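PDB 2WMF: fucolectin-related protein from Streptococcus pneumoniae, which probably cleaves the carbohydrate chains of host blood-group antigens, acting as a family 98 glycoside hydrolase linked to fucose utilisation. Local coordinates for residues 245-250 / 437-442; 258-263 / 490-495; 265-270 / 506-511. All coordinates share one frame; numbering follows the deposited sequence.

Contact 1 (245-250 / 437-442); sequences WKWWEK and NANINK
Asn439 OD1 accepts a hydrogen bond from the backbone N of Phe256 and at the same time lies against the six-membered ring of Trp247, 3.4 Å from CZ2. The oxygen approaches the indole obliquely, and the whole amide group follows it: Asn439 CG is 3.6 Å from Trp247 CZ2. Ring and amide planes are turned 63° apart, so the two groups do not stack. On both sides of the contact CG stands anti to the backbone N (chi1 -155° in Trp247 and -156° in Asn439), which sends the indole outward from its helix and brings the amide to its far rim. A second oxygen meets the same rim differently. The backbone O of Ala438 sits at the ring edge, in the plane of the indole, 3.5 Å from Trp247 CH2, and takes its hydrogen bond from His465 NE2.

The indole belongs to helix 245-249, which directly follows the seventh strand of the (beta/alpha)8 barrel, whereas residues 437-442 lie in the loop that passes from strand 430-434 of one antiparallel sheet to strand 444-449 of the other in the C-terminal beta region. The contact thus joins the barrel to the C-terminal part of the chain through one tryptophan. Trp247 NE1 is directed elsewhere and bonds to the carbonyl of Thr253, which fixes the rotation of the indole, while Met274 of helix 272-283 touches both Trp247 and Ala438.

The loop is also tied internally. Asn437 ND2 donates to Lys442 O over 3.0 Å, with the acceptor in the amide plane but the donor above the carbonyl plane. Asn435 ND2 is a second donor to that oxygen, and Asn441, just before Lys442, is the centre of an inverse gamma turn.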
loop_
_atom_site.group_PDB
_atom_site.type_symbol
_atom_site.label_atom_id
_atom_site.label_comp_id
_atom_site.label_asym_id
_atom_site.label_seq_id
_atom_site.Cartn_x
_atom_site.Cartn_y
_atom_site.Cartn_z
ATOM N N TRP A 245 -7.695 2.522 9.451
ATOM C CA TRP A 245 -9.113 2.716 9.804
ATOM C C TRP A 245 -9.967 1.538 9.310
ATOM O O TRP A 245 -11.079 1.322 9.815
ATOM C CB TRP A 245 -9.677 4.031 9.240
ATOM C CG TRP A 245 -9.429 5.272 10.040
ATOM C CD1 TRP A 245 -8.507 6.251 9.798
ATOM C CD2 TRP A 245 -10.178 5.706 11.181
ATOM N NE1 TRP A 245 -8.617 7.248 10.727
ATOM C CE2 TRP A 245 -9.656 6.965 11.573
ATOM C CE3 TRP A 245 -11.243 5.173 11.895
ATOM C CZ2 TRP A 245 -10.136 7.673 12.690
ATOM C CZ3 TRP A 245 -11.743 5.891 12.998
ATOM C CH2 TRP A 245 -11.166 7.121 13.383
ATOM N N LYS A 246 -9.482 0.769 8.324
ATOM C CA LYS A 246 -10.229 -0.463 7.928
ATOM C C LYS A 246 -10.516 -1.353 9.162
ATOM O O LYS A 246 -11.572 -2.050 9.217
ATOM C CB LYS A 246 -9.523 -1.246 6.825
ATOM C CG LYS A 246 -8.290 -2.071 7.245
ATOM C CD LYS A 246 -7.787 -2.973 6.129
ATOM C CE LYS A 246 -7.356 -2.223 4.889
ATOM N NZ LYS A 246 -6.248 -1.243 5.091
ATOM N N TRP A 247 -9.570 -1.369 10.097
ATOM C CA TRP A 247 -9.673 -2.236 11.267
ATOM C C TRP A 247 -10.923 -1.824 12.095
ATOM O O TRP A 247 -11.716 -2.676 12.555
ATOM C CB TRP A 247 -8.374 -2.212 12.094
ATOM C CG TRP A 247 -8.111 -3.430 12.925
ATOM C CD1 TRP A 247 -8.266 -3.533 14.258
ATOM C CD2 TRP A 247 -7.595 -4.691 12.483
ATOM N NE1 TRP A 247 -7.882 -4.788 14.710
ATOM C CE2 TRP A 247 -7.502 -5.534 13.618
ATOM C CE3 TRP A 247 -7.183 -5.192 11.236
ATOM C CZ2 TRP A 247 -6.981 -6.833 13.540
ATOM C CZ3 TRP A 247 -6.695 -6.487 11.170
ATOM C CH2 TRP A 247 -6.612 -7.292 12.295
ATOM N N TRP A 248 -11.109 -0.517 12.234
ATOM C CA TRP A 248 -12.306 0.098 12.888
ATOM C C TRP A 248 -13.568 -0.179 12.078
ATOM O O TRP A 248 -14.602 -0.552 12.633
ATOM C CB TRP A 248 -12.082 1.598 13.023
ATOM C CG TRP A 248 -13.201 2.338 13.700
ATOM C CD1 TRP A 248 -13.375 2.530 15.047
ATOM C CD2 TRP A 248 -14.280 2.988 13.049
ATOM N NE1 TRP A 248 -14.523 3.267 15.263
ATOM C CE2 TRP A 248 -15.084 3.567 14.049
ATOM C CE3 TRP A 248 -14.645 3.157 11.706
ATOM C CZ2 TRP A 248 -16.229 4.284 13.762
ATOM C CZ3 TRP A 248 -15.794 3.892 11.423
ATOM C CH2 TRP A 248 -16.581 4.433 12.457
ATOM N N GLU A 249 -13.492 -0.046 10.754
ATOM C CA GLU A 249 -14.666 -0.294 9.889
ATOM C C GLU A 249 -15.187 -1.743 10.052
ATOM O O GLU A 249 -16.400 -1.983 9.992
ATOM C CB GLU A 249 -14.327 -0.003 8.427
ATOM C CG GLU A 249 -14.035 1.488 8.117
ATOM C CD GLU A 249 -15.277 2.379 8.067
ATOM O OE1 GLU A 249 -16.423 1.849 8.142
ATOM O OE2 GLU A 249 -15.064 3.638 7.929
ATOM N N LYS A 250 -14.255 -2.683 10.232
ATOM C CA LYS A 250 -14.550 -4.126 10.433
ATOM C C LYS A 250 -15.054 -4.467 11.826
ATOM O O LYS A 250 -15.454 -5.631 12.082
ATOM C CB LYS A 250 -13.290 -4.947 10.145
ATOM C CG LYS A 250 -12.904 -4.931 8.682
ATOM C CD LYS A 250 -13.874 -5.653 7.743
ATOM C CE LYS A 250 -13.929 -7.163 7.877
ATOM N NZ LYS A 250 -14.941 -7.770 6.923
ATOM N N ASN A 437 -4.344 -14.881 6.501
ATOM C CA ASN A 437 -5.331 -14.711 7.581
ATOM C C ASN A 437 -5.206 -13.355 8.301
ATOM O O ASN A 437 -4.244 -13.113 9.041
ATOM C CB ASN A 437 -5.165 -15.851 8.588
ATOM C CG ASN A 437 -5.605 -17.193 8.054
ATOM O OD1 ASN A 437 -6.491 -17.290 7.203
ATOM N ND2 ASN A 437 -4.955 -18.265 8.558
ATOM N N ALA A 438 -6.184 -12.462 8.061
ATOM C CA ALA A 438 -6.099 -11.098 8.616
ATOM C C ALA A 438 -6.300 -11.082 10.124
ATOM O O ALA A 438 -5.605 -10.343 10.854
ATOM C CB ALA A 438 -7.120 -10.127 7.931
ATOM N N ASN A 439 -7.297 -11.847 10.611
ATOM C CA ASN A 439 -7.631 -11.730 12.048
ATOM C C ASN A 439 -8.120 -13.049 12.672
ATOM O O ASN A 439 -8.920 -13.035 13.608
ATOM C CB ASN A 439 -8.671 -10.644 12.257
ATOM C CG ASN A 439 -8.643 -10.044 13.692
ATOM O OD1 ASN A 439 -7.589 -10.018 14.384
ATOM N ND2 ASN A 439 -9.812 -9.534 14.144
ATOM N N ILE A 440 -7.566 -14.150 12.170
ATOM C CA ILE A 440 -7.793 -15.508 12.645
ATOM C C ILE A 440 -6.413 -16.115 12.898
ATOM O O ILE A 440 -5.563 -16.042 12.021
ATOM C CB ILE A 440 -8.562 -16.305 11.610
ATOM C CG1 ILE A 440 -10.010 -15.838 11.595
ATOM C CG2 ILE A 440 -8.397 -17.800 11.903
ATOM C CD1 ILE A 440 -10.862 -16.416 12.668
ATOM N N ASN A 441 -6.203 -16.728 14.053
ATOM C CA ASN A 441 -4.908 -17.148 14.471
ATOM C C ASN A 441 -4.586 -18.578 14.049
ATOM O O ASN A 441 -4.602 -19.507 14.862
ATOM C CB ASN A 441 -4.752 -16.958 16.007
ATOM C CG ASN A 441 -3.320 -17.154 16.460
ATOM O OD1 ASN A 441 -2.395 -17.200 15.632
ATOM N ND2 ASN A 441 -3.125 -17.234 17.773
ATOM N N LYS A 442 -4.282 -18.751 12.757
ATOM C CA LYS A 442 -4.035 -20.059 12.155
ATOM C C LYS A 442 -2.861 -19.975 11.187
ATOM O O LYS A 442 -2.768 -19.040 10.412
ATOM C CB LYS A 442 -5.277 -20.620 11.433
ATOM C CG LYS A 442 -6.442 -20.947 12.383
ATOM C CD LYS A 442 -6.231 -22.217 13.237
ATOM C CE LYS A 442 -7.157 -22.236 14.444
ATOM N NZ LYS A 442 -6.876 -23.444 15.312
#

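Contact 2 (258-263 / 490-495); sequences TGRARD and AMWALS
Trp492 meets Arg260, Ala261 and Asp263 from the last turn of helix 489-493. Just ahead of it, Met491 turns its carbonyl to Arg265 NH1 and its side chain packs on Trp514 of helix 506-517. At Trp492 itself the outer rim of the indole enters between two side chains that come obliquely from opposite sides of the ring plane. On one side Arg260 CD lies 3.3 Å from Trp492 CE3, a tight approach by the aliphatic part of the arginine. The bend at chi3 (-66°) then carries the guanidinium past the ring, until one face lies beneath the backbone O of Trp492, 3.8 Å from Arg260 NH1; Arg260 NE forms a salt bridge with Glu257. On the other side Asp263 OD1 is 3.5 Å from Trp492 CZ3, the carboxylate lying only 16° from parallel with the indole. Both carboxylate oxygens are held by Arg265, OD2 in a salt bridge with NH2 and OD1 close to NE, and Trp492 NE1 donates to Ser269 OG, so the ring and the carboxylate each have a polar anchor. Beyond the tryptophan, Ala493 N bonds back to Ala490 O at 3.1 Å, and the carbonyl of Leu494 supplies another acceptor for Arg265 NH1. A tryptophan from a short helix of the C-terminal region is thus inserted into the long loop between helices 245-249 and 272-283 of a (beta/alpha)8 barrel.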
loop_
_atom_site.group_PDB
_atom_site.type_symbol
_atom_site.label_atom_id
_atom_site.label_comp_id
_atom_site.label_asym_id
_atom_site.label_seq_id
_atom_site.Cartn_x
_atom_site.Cartn_y
_atom_site.Cartn_z
ATOM N N THR A 258 -12.714 -10.987 19.702
ATOM C CA THR A 258 -14.126 -10.759 19.345
ATOM C C THR A 258 -14.888 -10.259 20.588
ATOM O O THR A 258 -14.433 -10.418 21.732
ATOM C CB THR A 258 -14.823 -12.008 18.804
ATOM O OG1 THR A 258 -14.896 -12.984 19.856
ATOM C CG2 THR A 258 -14.090 -12.601 17.601
ATOM N N GLY A 259 -16.002 -9.602 20.315
ATOM C CA GLY A 259 -16.917 -9.171 21.362
ATOM C C GLY A 259 -16.599 -7.907 22.124
ATOM O O GLY A 259 -17.267 -7.590 23.120
ATOM N N ARG A 260 -15.620 -7.140 21.660
ATOM C CA ARG A 260 -15.341 -5.818 22.220
ATOM C C ARG A 260 -15.790 -4.701 21.292
ATOM O O ARG A 260 -15.602 -4.782 20.076
ATOM C CB ARG A 260 -13.848 -5.640 22.498
ATOM C CG ARG A 260 -13.525 -4.347 23.272
ATOM C CD ARG A 260 -12.061 -3.996 23.277
ATOM N NE ARG A 260 -11.296 -4.973 24.017
ATOM C CZ ARG A 260 -11.188 -4.980 25.347
ATOM N NH1 ARG A 260 -11.768 -4.045 26.087
ATOM N NH2 ARG A 260 -10.465 -5.917 25.951
ATOM N N ALA A 261 -16.332 -3.640 21.891
ATOM C CA ALA A 261 -16.728 -2.438 21.150
ATOM C C ALA A 261 -15.483 -1.805 20.508
ATOM O O ALA A 261 -14.466 -1.589 21.168
ATOM C CB ALA A 261 -17.433 -1.439 22.064
ATOM N N ARG A 262 -15.609 -1.486 19.232
ATOM C CA ARG A 262 -14.548 -0.696 18.551
ATOM C C ARG A 262 -14.421 0.712 19.131
ATOM O O ARG A 262 -15.368 1.284 19.704
ATOM C CB ARG A 262 -14.801 -0.605 17.060
ATOM C CG ARG A 262 -16.001 0.291 16.713
ATOM C CD ARG A 262 -16.314 0.265 15.258
ATOM N NE ARG A 262 -17.553 0.996 14.972
ATOM C CZ ARG A 262 -17.993 1.290 13.750
ATOM N NH1 ARG A 262 -17.303 0.947 12.685
ATOM N NH2 ARG A 262 -19.128 1.948 13.577
ATOM N N ASP A 263 -13.243 1.284 18.956
ATOM C CA ASP A 263 -13.030 2.709 19.172
ATOM C C ASP A 263 -11.767 3.153 18.421
ATOM O O ASP A 263 -11.286 2.389 17.555
ATOM C CB ASP A 263 -13.101 3.144 20.673
ATOM C CG ASP A 263 -12.043 2.527 21.570
ATOM O OD1 ASP A 263 -10.874 2.344 21.140
ATOM O OD2 ASP A 263 -12.398 2.227 22.752
ATOM N N ALA A 490 -2.117 -3.896 26.075
ATOM C CA ALA A 490 -2.009 -2.771 27.017
ATOM C C ALA A 490 -2.895 -1.580 26.595
ATOM O O ALA A 490 -3.607 -0.983 27.407
ATOM C CB ALA A 490 -0.574 -2.334 27.198
ATOM N N MET A 491 -2.867 -1.251 25.303
ATOM C CA MET A 491 -3.614 -0.116 24.826
ATOM C C MET A 491 -5.125 -0.370 25.038
ATOM O O MET A 491 -5.890 0.531 25.473
ATOM C CB MET A 491 -3.301 0.115 23.335
ATOM C CG MET A 491 -4.100 1.249 22.710
ATOM S SD MET A 491 -3.665 1.489 20.976
ATOM C CE MET A 491 -4.062 -0.165 20.346
ATOM N N TRP A 492 -5.553 -1.604 24.763
ATOM C CA TRP A 492 -6.973 -1.968 24.893
ATOM C C TRP A 492 -7.426 -2.037 26.334
ATOM O O TRP A 492 -8.632 -1.981 26.565
ATOM C CB TRP A 492 -7.286 -3.260 24.129
ATOM C CG TRP A 492 -7.431 -3.005 22.654
ATOM C CD1 TRP A 492 -6.537 -3.298 21.655
ATOM C CD2 TRP A 492 -8.515 -2.305 22.033
ATOM N NE1 TRP A 492 -7.027 -2.847 20.444
ATOM C CE2 TRP A 492 -8.239 -2.234 20.656
ATOM C CE3 TRP A 492 -9.706 -1.749 22.513
ATOM C CZ2 TRP A 492 -9.085 -1.605 19.766
ATOM C CZ3 TRP A 492 -10.545 -1.127 21.629
ATOM C CH2 TRP A 492 -10.249 -1.096 20.248
ATOM N N ALA A 493 -6.479 -2.165 27.271
ATOM C CA ALA A 493 -6.781 -2.236 28.719
ATOM C C ALA A 493 -7.006 -0.881 29.386
ATOM O O ALA A 493 -7.482 -0.825 30.519
ATOM C CB ALA A 493 -5.695 -3.095 29.474
ATOM N N LEU A 494 -6.699 0.210 28.694
ATOM C CA LEU A 494 -6.767 1.534 29.283
ATOM C C LEU A 494 -8.205 1.929 29.564
ATOM O O LEU A 494 -9.090 1.628 28.770
ATOM C CB LEU A 494 -6.188 2.583 28.306
ATOM C CG LEU A 494 -4.752 2.437 27.816
ATOM C CD1 LEU A 494 -4.425 3.611 26.831
ATOM C CD2 LEU A 494 -3.811 2.454 28.985
ATOM N N SER A 495 -8.410 2.654 30.657
ATOM C CA SER A 495 -9.679 3.319 30.920
ATOM C C SER A 495 -9.805 4.582 30.080
ATOM O O SER A 495 -8.796 5.209 29.744
ATOM C CB SER A 495 -9.733 3.716 32.405
ATOM O OG SER A 495 -9.753 2.588 33.243
#

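Contact 3 (265-270 / 506-511); sequences RSYASE and KEELEL
Tyr267 and Glu508 meet with their side chains at about a right angle, the phenol Tyr267 OH donating a hydrogen bond to Glu508 OE2 over 2.7 Å. The carboxylate oxygen is used on its anti side, close to the carboxylate plane, and it lies at the edge of the ring; the two planes are 50° apart. Tyr267 reaches this point with CG between its backbone N and carbonyl carbon (chi1 67°), while Glu508 stretches out to meet it with an extended chain. A water donates both to Tyr267 OH, at 2.9 Å, and to Glu508 O, also at 2.9 Å, so the hydroxyl is donor and acceptor at once and is tied to the backbone of the helix as well as to its side chain. The other carboxylate oxygen, Glu508 OE1, accepts from Trp504 N and Trp54 NE1, which holds the buried group at both ends.

One turn on, Leu511 fills the apolar side: its CD1 rests 4.0 Å from Arg265 CG, and CD2 lies 4.2 Å from Tyr267 OH, oblique to the ring. The loop side is braced by Arg265 O, which Ala268 N and Ser269 OG reach from opposite faces of its plane. The loop runs from helix 245-249 toward helix 272-283, with Tyr267 set edge-to-face with Trp245 and touching helix 295-298, while helix 506-517 lies against it from the C-terminal region.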
loop_
_atom_site.group_PDB
_atom_site.type_symbol
_atom_site.label_atom_id
_atom_site.label_comp_id
_atom_site.label_asym_id
_atom_site.label_seq_id
_atom_site.Cartn_x
_atom_site.Cartn_y
_atom_site.Cartn_z
ATOM N N ARG A 265 -8.848 3.162 19.188
ATOM C CA ARG A 265 -7.751 2.221 19.357
ATOM C C ARG A 265 -7.706 1.178 18.204
ATOM O O ARG A 265 -6.659 0.583 17.920
ATOM C CB ARG A 265 -7.846 1.587 20.730
ATOM C CG ARG A 265 -7.548 2.553 21.821
ATOM C CD ARG A 265 -7.705 1.955 23.195
ATOM N NE ARG A 265 -9.116 1.787 23.533
ATOM C CZ ARG A 265 -9.571 1.552 24.772
ATOM N NH1 ARG A 265 -8.726 1.368 25.765
ATOM N NH2 ARG A 265 -10.876 1.474 24.993
ATOM N N SER A 266 -8.845 0.944 17.562
ATOM C CA SER A 266 -8.914 0.055 16.403
ATOM C C SER A 266 -8.000 0.503 15.269
ATOM O O SER A 266 -7.399 -0.334 14.574
ATOM C CB SER A 266 -10.374 -0.124 15.929
ATOM O OG SER A 266 -11.223 -0.633 16.965
ATOM N N TYR A 267 -7.854 1.813 15.055
ATOM C CA TYR A 267 -6.968 2.224 13.953
ATOM C C TYR A 267 -5.487 2.055 14.295
ATOM O O TYR A 267 -4.610 2.198 13.422
ATOM C CB TYR A 267 -7.277 3.627 13.432
ATOM C CG TYR A 267 -7.032 4.827 14.323
ATOM C CD1 TYR A 267 -5.799 5.056 14.942
ATOM C CD2 TYR A 267 -8.010 5.849 14.421
ATOM C CE1 TYR A 267 -5.584 6.218 15.716
ATOM C CE2 TYR A 267 -7.789 7.017 15.179
ATOM C CZ TYR A 267 -6.592 7.204 15.830
ATOM O OH TYR A 267 -6.375 8.387 16.529
ATOM N N ALA A 268 -5.204 1.732 15.571
ATOM C CA ALA A 268 -3.854 1.437 16.038
ATOM C C ALA A 268 -3.644 -0.062 16.293
ATOM O O ALA A 268 -2.686 -0.468 16.969
ATOM C CB ALA A 268 -3.521 2.309 17.311
ATOM N N SER A 269 -4.512 -0.882 15.674
ATOM C CA SER A 269 -4.528 -2.302 15.915
ATOM C C SER A 269 -4.323 -3.227 14.694
ATOM O O SER A 269 -4.201 -4.433 14.843
ATOM C CB SER A 269 -5.794 -2.693 16.683
ATOM O OG SER A 269 -5.831 -2.059 17.965
ATOM N N GLU A 270 -4.255 -2.672 13.486
ATOM C CA GLU A 270 -3.898 -3.510 12.322
ATOM C C GLU A 270 -2.426 -3.944 12.503
ATOM O O GLU A 270 -1.553 -3.071 12.687
ATOM C CB GLU A 270 -4.044 -2.745 11.015
ATOM C CG GLU A 270 -3.617 -3.605 9.825
ATOM C CD GLU A 270 -3.893 -3.069 8.438
ATOM O OE1 GLU A 270 -4.726 -2.169 8.281
ATOM O OE2 GLU A 270 -3.246 -3.637 7.482
ATOM N N LYS A 506 -9.734 16.310 22.053
ATOM C CA LYS A 506 -8.738 16.040 23.095
ATOM C C LYS A 506 -8.516 14.552 23.393
ATOM O O LYS A 506 -7.393 14.124 23.666
ATOM C CB LYS A 506 -9.125 16.789 24.410
ATOM C CG LYS A 506 -10.411 16.302 25.067
ATOM C CD LYS A 506 -10.709 17.067 26.385
ATOM C CE LYS A 506 -11.648 16.251 27.272
ATOM N NZ LYS A 506 -12.678 17.111 27.877
ATOM N N GLU A 507 -9.576 13.745 23.323
ATOM C CA GLU A 507 -9.443 12.320 23.594
ATOM C C GLU A 507 -8.488 11.664 22.599
ATOM O O GLU A 507 -7.734 10.758 22.967
ATOM C CB GLU A 507 -10.799 11.591 23.568
ATOM C CG GLU A 507 -11.728 11.983 24.728
ATOM C CD GLU A 507 -12.569 13.234 24.491
ATOM O OE1 GLU A 507 -12.428 13.995 23.461
ATOM O OE2 GLU A 507 -13.429 13.467 25.399
ATOM N N GLU A 508 -8.538 12.131 21.350
ATOM C CA GLU A 508 -7.651 11.588 20.316
ATOM C C GLU A 508 -6.220 11.962 20.651
ATOM O O GLU A 508 -5.266 11.142 20.488
ATOM C CB GLU A 508 -8.057 12.026 18.898
ATOM C CG GLU A 508 -7.084 11.428 17.845
ATOM C CD GLU A 508 -7.568 11.587 16.434
ATOM O OE1 GLU A 508 -7.828 12.744 16.038
ATOM O OE2 GLU A 508 -7.690 10.568 15.711
ATOM N N LEU A 509 -6.021 13.203 21.100
ATOM C CA LEU A 509 -4.673 13.607 21.535
ATOM C C LEU A 509 -4.170 12.801 22.742
ATOM O O LEU A 509 -3.007 12.458 22.788
ATOM C CB LEU A 509 -4.608 15.092 21.819
ATOM C CG LEU A 509 -4.838 16.040 20.670
ATOM C CD1 LEU A 509 -4.721 17.484 21.205
ATOM C CD2 LEU A 509 -3.825 15.768 19.512
ATOM N N GLU A 510 -5.058 12.460 23.689
ATOM C CA GLU A 510 -4.685 11.587 24.816
ATOM C C GLU A 510 -4.140 10.261 24.329
ATOM O O GLU A 510 -3.076 9.783 24.800
ATOM C CB GLU A 510 -5.843 11.372 25.840
ATOM C CG GLU A 510 -5.491 10.281 26.902
ATOM C CD GLU A 510 -6.660 9.823 27.800
ATOM O OE1 GLU A 510 -6.468 8.817 28.540
ATOM O OE2 GLU A 510 -7.761 10.429 27.736
ATOM N N LEU A 511 -4.852 9.654 23.363
ATOM C CA LEU A 511 -4.381 8.403 22.769
ATOM C C LEU A 511 -3.001 8.582 22.121
ATOM O O LEU A 511 -2.106 7.760 22.310
ATOM C CB LEU A 511 -5.380 7.861 21.739
ATOM C CG LEU A 511 -5.035 6.549 21.052
ATOM C CD1 LEU A 511 -4.718 5.427 22.089
ATOM C CD2 LEU A 511 -6.134 6.120 20.034
HETATM O O HOH W 1 -4.369 9.549 18.220
#

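How the contacts relate
The three contacts follow the same order on both sides: segments 245-250, 258-263 and 265-270 come one after another behind the seventh barrel strand, and their partners 437-442, 490-495 and 506-511 come in that sequence far later. Contacts 2 and 3 are nearest, with centres about 11 Å apart, and their partner helices 489-493 and 506-517 are consecutive; contact 1 is about 14 Å from contact 2 and 17 Å from contact 3. Neighbouring contacts share bonds, as between Trp248 O and Arg262 NH1. Helix 245-249 and the loop that follows it, up to helix 272-283, thus face the C-terminal region at a beta-sheet loop and at two helices.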